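SorB (PDB 6B2V) is a polyketide synthase of the sorangicin antibiotic pathway, represented here by the pyran synthase domain of module nine, which forms a pyran ring in the polyketide. Local coordinates at residues A[175-180]-A[192-197]; A[212-217]-A[268-273]. All blocks are in the same frame, centred on the assembly; numbering follows the deposited sequence.

How the contacts relate
Both contacts lie in the C-terminal half of the domain, in the part predicted to form the second hotdog fold. Contact 1 comes first along the chain. It closes the hairpin of strands 178-183 and 187-192, with eleven residues between its segments. The chain then runs through a loop into helix 207-225. Contact 2 starts there and closes a longer loop of fifty residues by laying the helix on strand 267-273. The two loops follow in series and do not overlap. The contacts still touch. W177 N probably donates a hydrogen bond to S212 OG at 2.9 Å, L192 CD1 packs on L272 CD1, and I178 CD1 packs on V215 CG1. Hairpin, helix and strand are thus joined.

Contact 1 of 2, residues A[175-180]-A[192-197]; sequences KLWIAS and LQAPSA
Q193 N donates a hydrogen bond of 2.8 Å to W177 O, nearly straight with 166° at the hydrogen. The donor lies in the carbonyl plane. A second, weaker partner is the CA-H of L192, with CA 3.2 Å from W177 O. The neighbouring I178 and L192 form an antiparallel non-hydrogen-bonded pair, and L192 CD2 packs against I178 CG1.

The W177 indole carries most of the remaining contact. Its CG stands anti to the carbonyl carbon (chi1 -66°), which lays the ring beside the extended loop of A194 and P195. Both residues cover the same face. A194 CB sits 3.8 Å from the centroid of the six-membered ring of W177. P195 CD sits 3.5 Å from that of the five-membered ring of W177, close to its normal. These are two CH-pi contacts, and the proline side chain crosses the indole at about a right angle. L192 CB lies at the ring edge, near its plane. L192 CD2 reaches W177 CB at 3.9 Å.

The indole also touches L209 of helix 207-225. Further along, the backbones of A179 and S180 both bond to S191, and S180 OG bonds to S191 OG. A179 and S180 opposite S191 form a classic beta bulge in the 178-183/187-192 hairpin, near the surface of the predicted C-terminal hotdog fold.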
# COMPACT_ATOMS: atom_id res chain seq x y z
N LYS A 175 2.01 12.08 10.42
CA LYS A 175 2.93 11.00 10.17
C LYS A 175 3.06 10.63 8.70
O LYS A 175 3.95 9.96 8.34
CB LYS A 175 2.53 9.78 10.98
CG LYS A 175 2.55 10.02 12.47
CD LYS A 175 3.95 10.21 12.95
CE LYS A 175 4.05 10.22 14.48
NZ LYS A 175 2.82 10.79 15.05
N LEU A 176 2.12 11.12 7.92
CA LEU A 176 2.16 10.97 6.49
C LEU A 176 3.15 11.97 5.87
O LEU A 176 3.59 12.86 6.51
CB LEU A 176 0.79 11.20 5.89
CG LEU A 176 -0.33 10.28 6.35
CD1 LEU A 176 -1.61 10.63 5.68
CD2 LEU A 176 0.08 8.85 6.14
N TRP A 177 3.47 11.74 4.61
CA TRP A 177 4.36 12.58 3.87
C TRP A 177 3.66 13.66 3.04
O TRP A 177 4.29 14.47 2.46
CB TRP A 177 5.19 11.74 2.91
CG TRP A 177 6.17 10.75 3.51
CD1 TRP A 177 5.98 9.96 4.58
CD2 TRP A 177 7.47 10.46 3.02
NE1 TRP A 177 7.08 9.22 4.80
CE2 TRP A 177 8.01 9.48 3.83
CE3 TRP A 177 8.22 10.92 1.96
CZ2 TRP A 177 9.28 9.00 3.64
CZ3 TRP A 177 9.47 10.43 1.77
CH2 TRP A 177 9.98 9.49 2.60
N ILE A 178 2.35 13.63 3.01
CA ILE A 178 1.65 14.60 2.20
C ILE A 178 1.81 16.04 2.64
O ILE A 178 1.64 16.33 3.77
CB ILE A 178 0.17 14.21 2.13
CG1 ILE A 178 0.07 12.83 1.53
CG2 ILE A 178 -0.59 15.19 1.26
CD1 ILE A 178 -1.30 12.29 1.62
N ALA A 179 2.20 16.91 1.72
CA ALA A 179 2.38 18.32 2.00
C ALA A 179 1.41 19.22 1.28
O ALA A 179 1.15 20.28 1.69
CB ALA A 179 3.76 18.76 1.63
N SER A 180 0.93 18.77 0.16
CA SER A 180 -0.06 19.48 -0.63
C SER A 180 -0.84 18.50 -1.50
O SER A 180 -0.40 17.45 -1.74
CB SER A 180 0.59 20.50 -1.57
OG SER A 180 1.20 19.82 -2.65
N LEU A 192 5.06 15.56 -1.67
CA LEU A 192 5.51 14.90 -0.46
C LEU A 192 6.72 15.53 0.17
O LEU A 192 7.53 16.05 -0.49
CB LEU A 192 5.94 13.47 -0.74
CG LEU A 192 4.90 12.60 -1.40
CD1 LEU A 192 5.51 11.24 -1.65
CD2 LEU A 192 3.61 12.47 -0.63
N GLN A 193 6.75 15.49 1.48
CA GLN A 193 7.91 15.92 2.26
C GLN A 193 8.17 14.83 3.31
O GLN A 193 7.30 14.45 4.02
CB GLN A 193 7.64 17.23 2.93
CG GLN A 193 8.82 17.78 3.69
CD GLN A 193 8.55 19.19 4.17
OE1 GLN A 193 7.81 19.94 3.54
NE2 GLN A 193 9.11 19.53 5.32
N ALA A 194 9.40 14.37 3.37
CA ALA A 194 9.70 13.36 4.32
C ALA A 194 9.67 13.88 5.73
O ALA A 194 10.03 14.97 5.99
CB ALA A 194 11.05 12.74 4.04
N PRO A 195 9.31 13.01 6.64
CA PRO A 195 9.40 13.34 8.06
C PRO A 195 10.87 13.55 8.41
O PRO A 195 11.74 13.04 7.78
CB PRO A 195 8.82 12.08 8.72
CG PRO A 195 7.85 11.56 7.71
CD PRO A 195 8.60 11.75 6.43
N SER A 196 11.16 14.38 9.40
CA SER A 196 12.56 14.65 9.75
C SER A 196 13.29 13.43 10.25
O SER A 196 14.42 13.24 9.95
CB SER A 196 12.67 15.79 10.75
OG SER A 196 11.82 15.61 11.85
N ALA A 197 12.58 12.63 11.02
CA ALA A 197 13.11 11.40 11.57
C ALA A 197 12.88 10.28 10.59
O ALA A 197 11.77 9.93 10.28
CB ALA A 197 12.39 11.09 12.85

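Contact 2 of 2, residues A[212-217]-A[268-273]; sequences SVLVPA and YDVDLV
A217 O lies over one face of the Y268 ring, 4.2 Å above its plane and displaced toward the rim. This is a loose approach. The polar end of the tyrosine is held elsewhere, by a hydrogen bond between its OH group and Q224 OE1, further along helix 207-225. On the same side of the ring as A217 O, A217 CB meets Y268 CB at 4.3 Å.

No hydrogen bond links the two segments. The contact is apolar and fully buried. V270 stands at its middle and uses both methyl groups. With chi1 at 61°, V270 CG1 lies between the backbone N and the carbonyl carbon and touches A217 CB at 4.1 Å. V270 CG2 packs on V213 CG1 at 4.0 Å, and the two valines meet at a slant. V270 CG2 also lies 3.5 Å from V213 O. That carbonyl oxygen is buried and has no hydrogen-bond partner in the model, in a helix kinked at P216. The other methyl of V213, CG2, rests on L272 CB at 4.0 Å and on both leucine methyls.

The axes of 212-217 and 268-273 approach to 8.4 Å, with their directions 142° apart. On the sheet, strand 267-273 runs between strands 250-255 and 279-289. F283 of the latter touches V213 and V270, V251 of the former touches V270, and P216 reaches A190 of strand 187-192.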
# COMPACT_ATOMS: atom_id res chain seq x y z
N SER A 212 0.72 7.27 2.42
CA SER A 212 0.81 8.54 1.71
C SER A 212 0.53 8.37 0.22
O SER A 212 0.11 9.25 -0.42
CB SER A 212 2.17 9.18 1.90
OG SER A 212 2.40 9.44 3.24
N VAL A 213 0.97 7.27 -0.33
CA VAL A 213 0.68 6.99 -1.72
C VAL A 213 -0.81 6.67 -1.99
O VAL A 213 -1.37 7.05 -2.95
CB VAL A 213 1.56 5.84 -2.24
CG1 VAL A 213 1.31 5.57 -3.70
CG2 VAL A 213 3.02 6.10 -2.03
N LEU A 214 -1.37 5.89 -1.10
CA LEU A 214 -2.77 5.51 -1.23
C LEU A 214 -3.82 6.58 -0.95
O LEU A 214 -4.83 6.57 -1.53
CB LEU A 214 -3.10 4.24 -0.42
CG LEU A 214 -2.29 2.97 -0.79
CD1 LEU A 214 -2.89 1.74 -0.17
CD2 LEU A 214 -2.10 2.79 -2.28
N VAL A 215 -3.50 7.50 -0.05
CA VAL A 215 -4.48 8.50 0.34
C VAL A 215 -5.01 9.33 -0.81
O VAL A 215 -6.16 9.57 -0.87
CB VAL A 215 -3.97 9.36 1.55
CG1 VAL A 215 -4.69 10.70 1.68
CG2 VAL A 215 -4.19 8.61 2.81
N PRO A 216 -4.16 9.76 -1.71
CA PRO A 216 -4.66 10.55 -2.83
C PRO A 216 -5.64 9.78 -3.72
O PRO A 216 -6.50 10.38 -4.26
CB PRO A 216 -3.38 11.00 -3.55
CG PRO A 216 -2.44 11.08 -2.46
CD PRO A 216 -2.70 9.87 -1.62
N ALA A 217 -5.38 8.49 -3.94
CA ALA A 217 -6.28 7.64 -4.71
C ALA A 217 -7.62 7.44 -4.01
O ALA A 217 -8.61 7.43 -4.64
CB ALA A 217 -5.61 6.30 -5.01
N TYR A 268 -8.54 2.66 -9.47
CA TYR A 268 -7.56 3.69 -9.63
C TYR A 268 -6.12 3.17 -9.82
O TYR A 268 -5.74 2.19 -9.33
CB TYR A 268 -7.63 4.59 -8.36
CG TYR A 268 -8.97 5.29 -8.29
CD1 TYR A 268 -10.07 4.67 -7.75
CD2 TYR A 268 -9.15 6.50 -8.88
CE1 TYR A 268 -11.30 5.23 -7.80
CE2 TYR A 268 -10.39 7.08 -8.92
CZ TYR A 268 -11.47 6.43 -8.38
OH TYR A 268 -12.71 7.00 -8.39
N ASP A 269 -5.36 3.96 -10.54
CA ASP A 269 -3.93 3.76 -10.73
C ASP A 269 -3.22 4.88 -9.93
O ASP A 269 -3.70 5.98 -9.90
CB ASP A 269 -3.51 3.83 -12.20
CG ASP A 269 -4.09 2.72 -13.05
OD1 ASP A 269 -4.35 1.67 -12.56
OD2 ASP A 269 -4.29 2.98 -14.21
N VAL A 270 -2.16 4.55 -9.20
CA VAL A 270 -1.45 5.58 -8.48
C VAL A 270 0.06 5.29 -8.47
O VAL A 270 0.45 4.27 -8.12
CB VAL A 270 -2.06 5.83 -7.09
CG1 VAL A 270 -2.05 4.62 -6.19
CG2 VAL A 270 -1.33 6.94 -6.41
N ASP A 271 0.86 6.29 -8.81
CA ASP A 271 2.28 6.12 -8.83
C ASP A 271 2.96 7.05 -7.83
O ASP A 271 2.53 8.12 -7.58
CB ASP A 271 2.92 6.48 -10.17
CG ASP A 271 2.60 5.49 -11.29
OD1 ASP A 271 1.64 4.85 -11.17
OD2 ASP A 271 3.31 5.31 -12.21
N LEU A 272 4.06 6.53 -7.30
CA LEU A 272 4.96 7.28 -6.46
C LEU A 272 6.18 7.58 -7.34
O LEU A 272 6.80 6.75 -7.82
CB LEU A 272 5.40 6.50 -5.23
CG LEU A 272 6.45 7.20 -4.35
CD1 LEU A 272 5.87 8.42 -3.66
CD2 LEU A 272 6.96 6.27 -3.30
N VAL A 273 6.47 8.86 -7.49
CA VAL A 273 7.56 9.31 -8.29
C VAL A 273 8.53 10.22 -7.51
O VAL A 273 8.18 10.81 -6.58
CB VAL A 273 7.13 10.07 -9.57
CG1 VAL A 273 6.18 9.24 -10.40
CG2 VAL A 273 6.50 11.41 -9.27